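Local coordinates for protein RmpA (Streptococcus mutans, PDB 3BJV) that probably serves as the IIA component of an ascorbate-specific phosphotransferase system, passing a phosphoryl group on to the IIB component during coupled uptake and phosphorylation, at residues Y54-I59 with F91-E96; A65-R70 with L100-A105. All blocks are in the same frame, centred on the assembly; numbering follows the deposited sequence.

Contact 1 (Y54-I59 with F91-E96); sequences YGPYYI and FTDGKE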
ATOM      1  N   TYR A  54      14.631  -5.567 -10.572  1.00 18.54           N
ATOM      2  CA  TYR A  54      14.419  -5.403  -9.128  1.00 19.39           C
ATOM      3  C   TYR A  54      13.804  -6.615  -8.476  1.00 19.32           C
ATOM      4  O   TYR A  54      13.803  -6.704  -7.270  1.00 21.14           O
ATOM      5  CB  TYR A  54      13.547  -4.177  -8.843  1.00 19.87           C
ATOM      6  CG  TYR A  54      14.273  -2.847  -8.918  1.00 19.28           C
ATOM      7  CD1 TYR A  54      14.953  -2.362  -7.799  1.00 21.11           C
ATOM      8  CD2 TYR A  54      14.257  -2.057 -10.088  1.00 15.38           C
ATOM      9  CE1 TYR A  54      15.630  -1.136  -7.836  1.00 20.24           C
ATOM     10  CE2 TYR A  54      14.934  -0.837 -10.146  1.00 16.51           C
ATOM     11  CZ  TYR A  54      15.618  -0.387  -8.996  1.00 20.37           C
ATOM     12  OH  TYR A  54      16.301   0.809  -8.948  1.00 22.54           O
ATOM     13  N   GLY A  55      13.293  -7.554  -9.266  1.00 18.75           N
ATOM     14  CA  GLY A  55      12.358  -8.570  -8.768  1.00 17.04           C
ATOM     15  C   GLY A  55      10.918  -8.039  -8.708  1.00 15.85           C
ATOM     16  O   GLY A  55      10.680  -6.847  -8.811  1.00 14.45           O
ATOM     17  N   PRO A  56       9.947  -8.936  -8.518  1.00 15.38           N
ATOM     18  CA  PRO A  56       8.547  -8.516  -8.395  1.00 14.58           C
ATOM     19  C   PRO A  56       8.438  -7.582  -7.219  1.00 13.86           C
ATOM     20  O   PRO A  56       8.884  -7.912  -6.151  1.00 14.63           O
ATOM     21  CB  PRO A  56       7.802  -9.825  -8.055  1.00 15.12           C
ATOM     22  CG  PRO A  56       8.710 -10.962  -8.502  1.00 14.75           C
ATOM     23  CD  PRO A  56      10.135 -10.396  -8.369  1.00 15.79           C
ATOM     24  N   TYR A  57       7.880  -6.407  -7.393  1.00 13.20           N
ATOM     25  CA  TYR A  57       7.698  -5.502  -6.254  1.00 12.90           C
ATOM     26  C   TYR A  57       6.182  -5.313  -5.995  1.00 11.64           C
ATOM     27  O   TYR A  57       5.775  -4.299  -5.450  1.00 11.29           O
ATOM     28  CB  TYR A  57       8.451  -4.147  -6.481  1.00 13.28           C
ATOM     29  CG  TYR A  57       8.231  -3.586  -7.879  1.00 14.12           C
ATOM     30  CD1 TYR A  57       7.253  -2.613  -8.129  1.00 10.86           C
ATOM     31  CD2 TYR A  57       8.947  -4.109  -8.979  1.00 14.70           C
ATOM     32  CE1 TYR A  57       7.036  -2.121  -9.428  1.00  8.04           C
ATOM     33  CE2 TYR A  57       8.700  -3.655 -10.270  1.00 14.43           C
ATOM     34  CZ  TYR A  57       7.738  -2.656 -10.480  1.00 12.50           C
ATOM     35  OH  TYR A  57       7.498  -2.255 -11.775  1.00 13.20           O
ATOM     36  N   TYR A  58       5.346  -6.298  -6.359  1.00 11.36           N
ATOM     37  CA  TYR A  58       3.879  -6.066  -6.344  1.00 11.31           C
ATOM     38  C   TYR A  58       3.062  -7.295  -6.037  1.00 11.80           C
ATOM     39  O   TYR A  58       1.887  -7.372  -6.311  1.00 12.26           O
ATOM     40  CB  TYR A  58       3.444  -5.443  -7.663  1.00 10.47           C
ATOM     41  CG  TYR A  58       4.133  -6.090  -8.878  1.00 10.80           C
ATOM     42  CD1 TYR A  58       3.766  -7.391  -9.339  1.00  9.19           C
ATOM     43  CD2 TYR A  58       5.126  -5.411  -9.568  1.00  8.04           C
ATOM     44  CE1 TYR A  58       4.381  -7.977 -10.465  1.00  8.25           C
ATOM     45  CE2 TYR A  58       5.752  -5.992 -10.684  1.00 12.33           C
ATOM     46  CZ  TYR A  58       5.389  -7.260 -11.129  1.00 12.10           C
ATOM     47  OH  TYR A  58       6.060  -7.791 -12.235  1.00 11.80           O
ATOM     48  N   ILE A  59       3.678  -8.280  -5.438  1.00 13.58           N
ATOM     49  CA  ILE A  59       2.955  -9.479  -5.107  1.00 14.34           C
ATOM     50  C   ILE A  59       2.572  -9.330  -3.649  1.00 15.94           C
ATOM     51  O   ILE A  59       3.290  -9.807  -2.782  1.00 15.20           O
ATOM     52  CB  ILE A  59       3.811 -10.760  -5.418  1.00 14.00           C
ATOM     53  CG1 ILE A  59       4.112 -10.826  -6.934  1.00 14.91           C
ATOM     54  CG2 ILE A  59       3.077 -12.010  -4.969  1.00 14.71           C
ATOM     55  CD1 ILE A  59       5.027 -11.886  -7.389  1.00 14.47           C
ATOM     56  N   PHE A  91       6.516 -16.318 -10.670  1.00 15.88           N
ATOM     57  CA  PHE A  91       7.385 -15.132 -10.837  1.00 19.21           C
ATOM     58  C   PHE A  91       8.849 -15.394 -10.420  1.00 21.17           C
ATOM     59  O   PHE A  91       9.154 -16.452  -9.870  1.00 23.05           O
ATOM     60  CB  PHE A  91       6.800 -13.916 -10.098  1.00 18.34           C
ATOM     61  CG  PHE A  91       5.770 -13.167 -10.901  1.00 17.84           C
ATOM     62  CD1 PHE A  91       4.524 -13.741 -11.187  1.00 17.28           C
ATOM     63  CD2 PHE A  91       6.058 -11.907 -11.419  1.00 15.81           C
ATOM     64  CE1 PHE A  91       3.564 -13.038 -11.961  1.00 18.13           C
ATOM     65  CE2 PHE A  91       5.115 -11.200 -12.169  1.00 15.27           C
ATOM     66  CZ  PHE A  91       3.865 -11.764 -12.448  1.00 14.78           C
ATOM     67  N   THR A  92       9.759 -14.458 -10.672  1.00 23.36           N
ATOM     68  CA  THR A  92      11.209 -14.750 -10.519  1.00 24.96           C
ATOM     69  C   THR A  92      11.644 -15.060  -9.077  1.00 26.06           C
ATOM     70  O   THR A  92      12.664 -15.741  -8.885  1.00 27.42           O
ATOM     71  CB  THR A  92      12.161 -13.675 -11.170  1.00 25.19           C
ATOM     72  OG1 THR A  92      11.663 -12.343 -10.946  1.00 26.01           O
ATOM     73  CG2 THR A  92      12.291 -13.895 -12.654  1.00 24.39           C
ATOM     74  N   ASP A  93      10.871 -14.601  -8.085  1.00 26.24           N
ATOM     75  CA  ASP A  93      11.184 -14.830  -6.654  1.00 26.77           C
ATOM     76  C   ASP A  93      10.618 -16.134  -6.062  1.00 26.03           C
ATOM     77  O   ASP A  93      10.582 -16.289  -4.818  1.00 25.90           O
ATOM     78  CB  ASP A  93      10.711 -13.635  -5.796  1.00 27.12           C
ATOM     79  CG  ASP A  93       9.257 -13.304  -6.021  1.00 30.03           C
ATOM     80  OD1 ASP A  93       8.588 -14.030  -6.803  1.00 34.44           O
ATOM     81  OD2 ASP A  93       8.770 -12.318  -5.427  1.00 34.16           O
ATOM     82  N   GLY A  94      10.142 -17.019  -6.952  1.00 25.34           N
ATOM     83  CA  GLY A  94       9.468 -18.281  -6.597  1.00 24.25           C
ATOM     84  C   GLY A  94       7.987 -18.157  -6.282  1.00 24.08           C
ATOM     85  O   GLY A  94       7.351 -19.113  -5.881  1.00 23.53           O
ATOM     86  N   LYS A  95       7.423 -16.964  -6.430  1.00 24.08           N
ATOM     87  CA  LYS A  95       6.030 -16.755  -6.026  1.00 23.89           C
ATOM     88  C   LYS A  95       5.040 -17.113  -7.140  1.00 22.26           C
ATOM     89  O   LYS A  95       5.223 -16.766  -8.315  1.00 21.63           O
ATOM     90  CB  LYS A  95       5.846 -15.342  -5.512  1.00 23.60           C
ATOM     91  CG  LYS A  95       6.354 -15.148  -4.095  1.00 26.09           C
ATOM     92  CD  LYS A  95       6.220 -13.678  -3.616  1.00 28.03           C
ATOM     93  CE  LYS A  95       5.696 -13.578  -2.146  1.00 36.39           C
ATOM     94  NZ  LYS A  95       4.292 -14.213  -1.897  1.00 37.32           N
ATOM     95  N   GLU A  96       4.020 -17.877  -6.776  1.00 21.67           N
ATOM     96  CA  GLU A  96       2.968 -18.248  -7.724  1.00 21.06           C
ATOM     97  C   GLU A  96       1.815 -17.235  -7.788  1.00 19.40           C
ATOM     98  O   GLU A  96       1.441 -16.661  -6.758  1.00 20.10           O
ATOM     99  CB  GLU A  96       2.485 -19.652  -7.461  1.00 20.85           C
ATOM    100  CG  GLU A  96       3.403 -20.683  -8.124  1.00 24.25           C
ATOM    101  CD  GLU A  96       2.922 -22.112  -7.902  1.00 29.17           C
ATOM    102  OE1 GLU A  96       2.504 -22.789  -8.890  1.00 32.63           O
ATOM    103  OE2 GLU A  96       2.931 -22.536  -6.731  1.00 27.99           O
TER
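The F91 ring meets Y58 edge to edge: F91 CE2 lies near the plane of the Y58 ring, and Y58 OH near the plane of the F91 ring, 3.5 Å from F91 CE2, with the two side chains nearly perpendicular. F91 belongs to the turn of a beta hairpin that joins strand 88-90 to strand 96-104, and this turn leans on the loop that follows helix 42-54. Y58 CD2 in turn stands 3.7 Å over the centre of one face of the neighbouring Y57 ring, whose edge receives G55 O. The phenol oxygen of Y58 is hydrogen-bonded to T51 of helix 42-54, which helps fix the rotation of the ring beside F91. Two apolar groups reach F91 obliquely: I59 CD1 at 3.8 Å from F91 CG, and P56 CG at 3.9 Å from F91 CB.

The hairpin end is a type I turn from F91 to G94, closed by G94 N to F91 O; F91 N then bonds K95 O. Its D93 forms an Asx turn. With CG set between the backbone N and the carbonyl carbon (chi1 53°), D93 OD1 accepts from K95 N at 3.2 Å, the donor sitting above the carboxylate plane. P56 CG approaches the other face of that carboxylate, 3.4 Å from D93 OD2, while P56 CD rests 3.6 Å from T92 OG1. No hydrogen bond spans the two loops; van der Waals packing holds them together. At the far end I59 and K95 run antiparallel alongside each other, I59 CG2 meeting K95 CD at 3.8 Å.

Contact 2 (A65-R70 with L100-A105); sequences AMPHAR and LLALAA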
ATOM      1  N   ALA A  65      -0.929 -10.488  -7.926  1.00 11.26           N
ATOM      2  CA  ALA A  65       0.015  -9.450  -8.262  1.00  9.65           C
ATOM      3  C   ALA A  65      -0.767  -8.194  -8.643  1.00  9.99           C
ATOM      4  O   ALA A  65      -1.823  -8.290  -9.267  1.00  8.95           O
ATOM      5  CB  ALA A  65       0.879  -9.904  -9.427  1.00  9.21           C
ATOM      6  N   MET A  66      -0.256  -7.021  -8.263  1.00 10.23           N
ATOM      7  CA  MET A  66      -0.729  -5.744  -8.813  1.00 13.10           C
ATOM      8  C   MET A  66       0.345  -5.058  -9.662  1.00 10.50           C
ATOM      9  O   MET A  66       0.938  -4.077  -9.229  1.00 10.16           O
ATOM     10  CB  MET A  66      -1.245  -4.798  -7.716  1.00 11.97           C
ATOM     11  CG  MET A  66      -0.522  -4.945  -6.458  1.00 16.35           C
ATOM     12  SD  MET A  66      -0.937  -3.677  -5.270  1.00 22.64           S
ATOM     13  CE  MET A  66      -0.075  -2.252  -6.027  1.00 20.34           C
ATOM     14  N   PRO A  67       0.589  -5.558 -10.894  1.00  9.74           N
ATOM     15  CA  PRO A  67       1.689  -5.028 -11.717  1.00  8.67           C
ATOM     16  C   PRO A  67       1.505  -3.516 -12.010  1.00  8.02           C
ATOM     17  O   PRO A  67       0.385  -3.074 -12.346  1.00  7.63           O
ATOM     18  CB  PRO A  67       1.571  -5.818 -13.025  1.00  9.04           C
ATOM     19  CG  PRO A  67       0.568  -6.895 -12.794  1.00  8.90           C
ATOM     20  CD  PRO A  67      -0.240  -6.545 -11.608  1.00  9.70           C
ATOM     21  N   HIS A  68       2.569  -2.746 -11.824  1.00  6.81           N
ATOM     22  CA  HIS A  68       2.588  -1.302 -12.085  1.00  7.83           C
ATOM     23  C   HIS A  68       4.029  -0.783 -12.256  1.00  9.27           C
ATOM     24  O   HIS A  68       5.012  -1.499 -12.021  1.00  9.61           O
ATOM     25  CB  HIS A  68       1.923  -0.522 -10.966  1.00  6.80           C
ATOM     26  CG  HIS A  68       2.643  -0.624  -9.664  1.00  6.11           C
ATOM     27  ND1 HIS A  68       2.675  -1.782  -8.914  1.00  4.16           N
ATOM     28  CD2 HIS A  68       3.370   0.285  -8.980  1.00  5.90           C
ATOM     29  CE1 HIS A  68       3.402  -1.587  -7.831  1.00  5.43           C
ATOM     30  NE2 HIS A  68       3.854  -0.345  -7.856  1.00  7.95           N
ATOM     31  N   ALA A  69       4.137   0.468 -12.686  1.00 10.72           N
ATOM     32  CA  ALA A  69       5.392   1.174 -12.804  1.00 11.55           C
ATOM     33  C   ALA A  69       5.109   2.618 -12.326  1.00 13.50           C
ATOM     34  O   ALA A  69       3.977   2.939 -11.969  1.00 12.07           O
ATOM     35  CB  ALA A  69       5.846   1.145 -14.241  1.00 10.64           C
ATOM     36  N   ARG A  70       6.141   3.471 -12.313  1.00 15.44           N
ATOM     37  CA  ARG A  70       6.022   4.902 -11.947  1.00 18.93           C
ATOM     38  C   ARG A  70       5.037   5.575 -12.913  1.00 16.53           C
ATOM     39  O   ARG A  70       4.953   5.134 -14.036  1.00 16.80           O
ATOM     40  CB  ARG A  70       7.395   5.625 -12.080  1.00 18.44           C
ATOM     41  CG  ARG A  70       8.590   4.951 -11.367  1.00 24.12           C
ATOM     42  CD  ARG A  70       9.826   5.891 -11.289  1.00 25.62           C
ATOM     43  NE  ARG A  70      10.372   6.327 -12.597  1.00 39.81           N
ATOM     44  CZ  ARG A  70      11.316   7.288 -12.751  1.00 44.44           C
ATOM     45  NH1 ARG A  70      11.832   7.918 -11.678  1.00 45.14           N
ATOM     46  NH2 ARG A  70      11.757   7.633 -13.975  1.00 42.41           N
ATOM     47  N   LEU A 100      -4.276 -11.213 -11.571  1.00 11.08           N
ATOM     48  CA  LEU A 100      -3.504  -9.989 -11.785  1.00 10.98           C
ATOM     49  C   LEU A 100      -4.400  -8.755 -11.869  1.00 10.52           C
ATOM     50  O   LEU A 100      -5.340  -8.691 -12.664  1.00 11.66           O
ATOM     51  CB  LEU A 100      -2.533 -10.092 -12.983  1.00 10.62           C
ATOM     52  CG  LEU A 100      -1.605 -11.280 -12.932  1.00  9.89           C
ATOM     53  CD1 LEU A 100      -2.094 -12.339 -13.908  1.00  9.96           C
ATOM     54  CD2 LEU A 100      -0.222 -10.838 -13.319  1.00  9.80           C
ATOM     55  N   LEU A 101      -4.129  -7.805 -10.989  1.00  9.95           N
ATOM     56  CA  LEU A 101      -4.822  -6.557 -10.987  1.00  9.60           C
ATOM     57  C   LEU A 101      -3.789  -5.437 -11.274  1.00 10.53           C
ATOM     58  O   LEU A 101      -3.061  -5.006 -10.373  1.00 10.24           O
ATOM     59  CB  LEU A 101      -5.576  -6.367  -9.672  1.00  8.68           C
ATOM     60  CG  LEU A 101      -6.866  -5.529  -9.695  1.00  7.39           C
ATOM     61  CD1 LEU A 101      -7.680  -5.782  -8.392  1.00  8.89           C
ATOM     62  CD2 LEU A 101      -6.526  -4.040  -9.842  1.00  2.00           C
ATOM     63  N   ALA A 102      -3.692  -5.046 -12.545  1.00  9.97           N
ATOM     64  CA  ALA A 102      -2.786  -3.988 -12.976  1.00 10.22           C
ATOM     65  C   ALA A 102      -3.331  -2.639 -12.580  1.00 10.67           C
ATOM     66  O   ALA A 102      -4.529  -2.397 -12.572  1.00 11.84           O
ATOM     67  CB  ALA A 102      -2.577  -4.026 -14.420  1.00  9.43           C
ATOM     68  N   LEU A 103      -2.423  -1.746 -12.283  1.00 11.16           N
ATOM     69  CA  LEU A 103      -2.750  -0.532 -11.624  1.00 11.14           C
ATOM     70  C   LEU A 103      -2.108   0.549 -12.458  1.00 10.66           C
ATOM     71  O   LEU A 103      -0.886   0.460 -12.719  1.00 11.27           O
ATOM     72  CB  LEU A 103      -2.073  -0.609 -10.233  1.00 11.79           C
ATOM     73  CG  LEU A 103      -1.852   0.585  -9.290  1.00 13.14           C
ATOM     74  CD1 LEU A 103      -3.045   1.594  -9.407  1.00 14.56           C
ATOM     75  CD2 LEU A 103      -1.745   0.026  -7.867  1.00 10.39           C
ATOM     76  N   ALA A 104      -2.877   1.564 -12.861  1.00  9.31           N
ATOM     77  CA  ALA A 104      -2.281   2.824 -13.344  1.00  8.76           C
ATOM     78  C   ALA A 104      -2.662   4.023 -12.485  1.00  9.38           C
ATOM     79  O   ALA A 104      -3.845   4.428 -12.503  1.00 10.28           O
ATOM     80  CB  ALA A 104      -2.660   3.091 -14.807  1.00  8.29           C
ATOM     81  N   ALA A 105      -1.677   4.602 -11.784  1.00  9.23           N
ATOM     82  CA  ALA A 105      -1.873   5.765 -10.911  1.00 11.43           C
ATOM     83  C   ALA A 105      -1.116   7.000 -11.402  1.00 12.30           C
ATOM     84  O   ALA A 105       0.052   6.913 -11.775  1.00 13.54           O
ATOM     85  CB  ALA A 105      -1.446   5.445  -9.438  1.00 11.50           C
TER
HETATM   86  O   HOH W   1       1.312   4.086 -11.634  1.00 11.04           O
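M66 runs alongside L103 in the same sense, the bend at chi3 of the methionine (-73°) bringing its CE within 3.4 Å of L103 CD2, a tight methyl-to-methyl contact. P67 and L100, by contrast, are nearly perpendicular, P67 CG being 4.1 Å from L100 CD2. The same leucine methyl also meets A65 CB, since A65 and L100 form a parallel bridge and put their side chains on one face of the sheet.

Beneath these side chains the two backbones run roughly parallel. L101 N donates to A65 O at 2.9 Å, nearly straight, and L103 N to P67 O at 3.1 Å. Proline has no N-H to offer in return, and L101 O is instead approached by M66 CA and by P67 CD. H68 CB rests against L103 O. The imidazole of H68 turns to its own segment: a chi1 of 65° folds it back over its own backbone, where ND1 donates to M66 O at 2.9 Å, the acceptor lying in the ring plane. That bond fixes the rotation of a ring which, as in other type 2 EIIA proteins, is probably the phosphate carrier in the A-M-P-H sequence. Farther along, a water donates to A69 O and accepts from A105 N, bridging the two segments.

The touching residues are all buried in the alpha/beta sandwich. Strand 79-85 pairs with the other edge of strand 96-104; helix 22-36 packs on P67, L100 and A102, helix 108-123 on L101 and L103, with H111 meeting the H68 ring and T112 of the second subunit packing on it.

Contact 1 lies toward the periphery and contact 2 near the middle of the chain, their centres about 13 Å apart, and the 54-59 loop leads, by way of strand 63-65, into 65-70. Y57 OH makes a probable hydrogen bond to H68 O at 2.6 Å, and Y58 O a probable one to M66 N at 2.9 Å. The Y58 side chain serves both contacts: it packs on A65, and its CB is 3.9 Å from H68 CE1. Since H68 is probably the phosphorylated residue, the two tyrosines form part of its surroundings, and the hairpin turn at 91-96 touches this site indirectly, by way of the 54-59 loop.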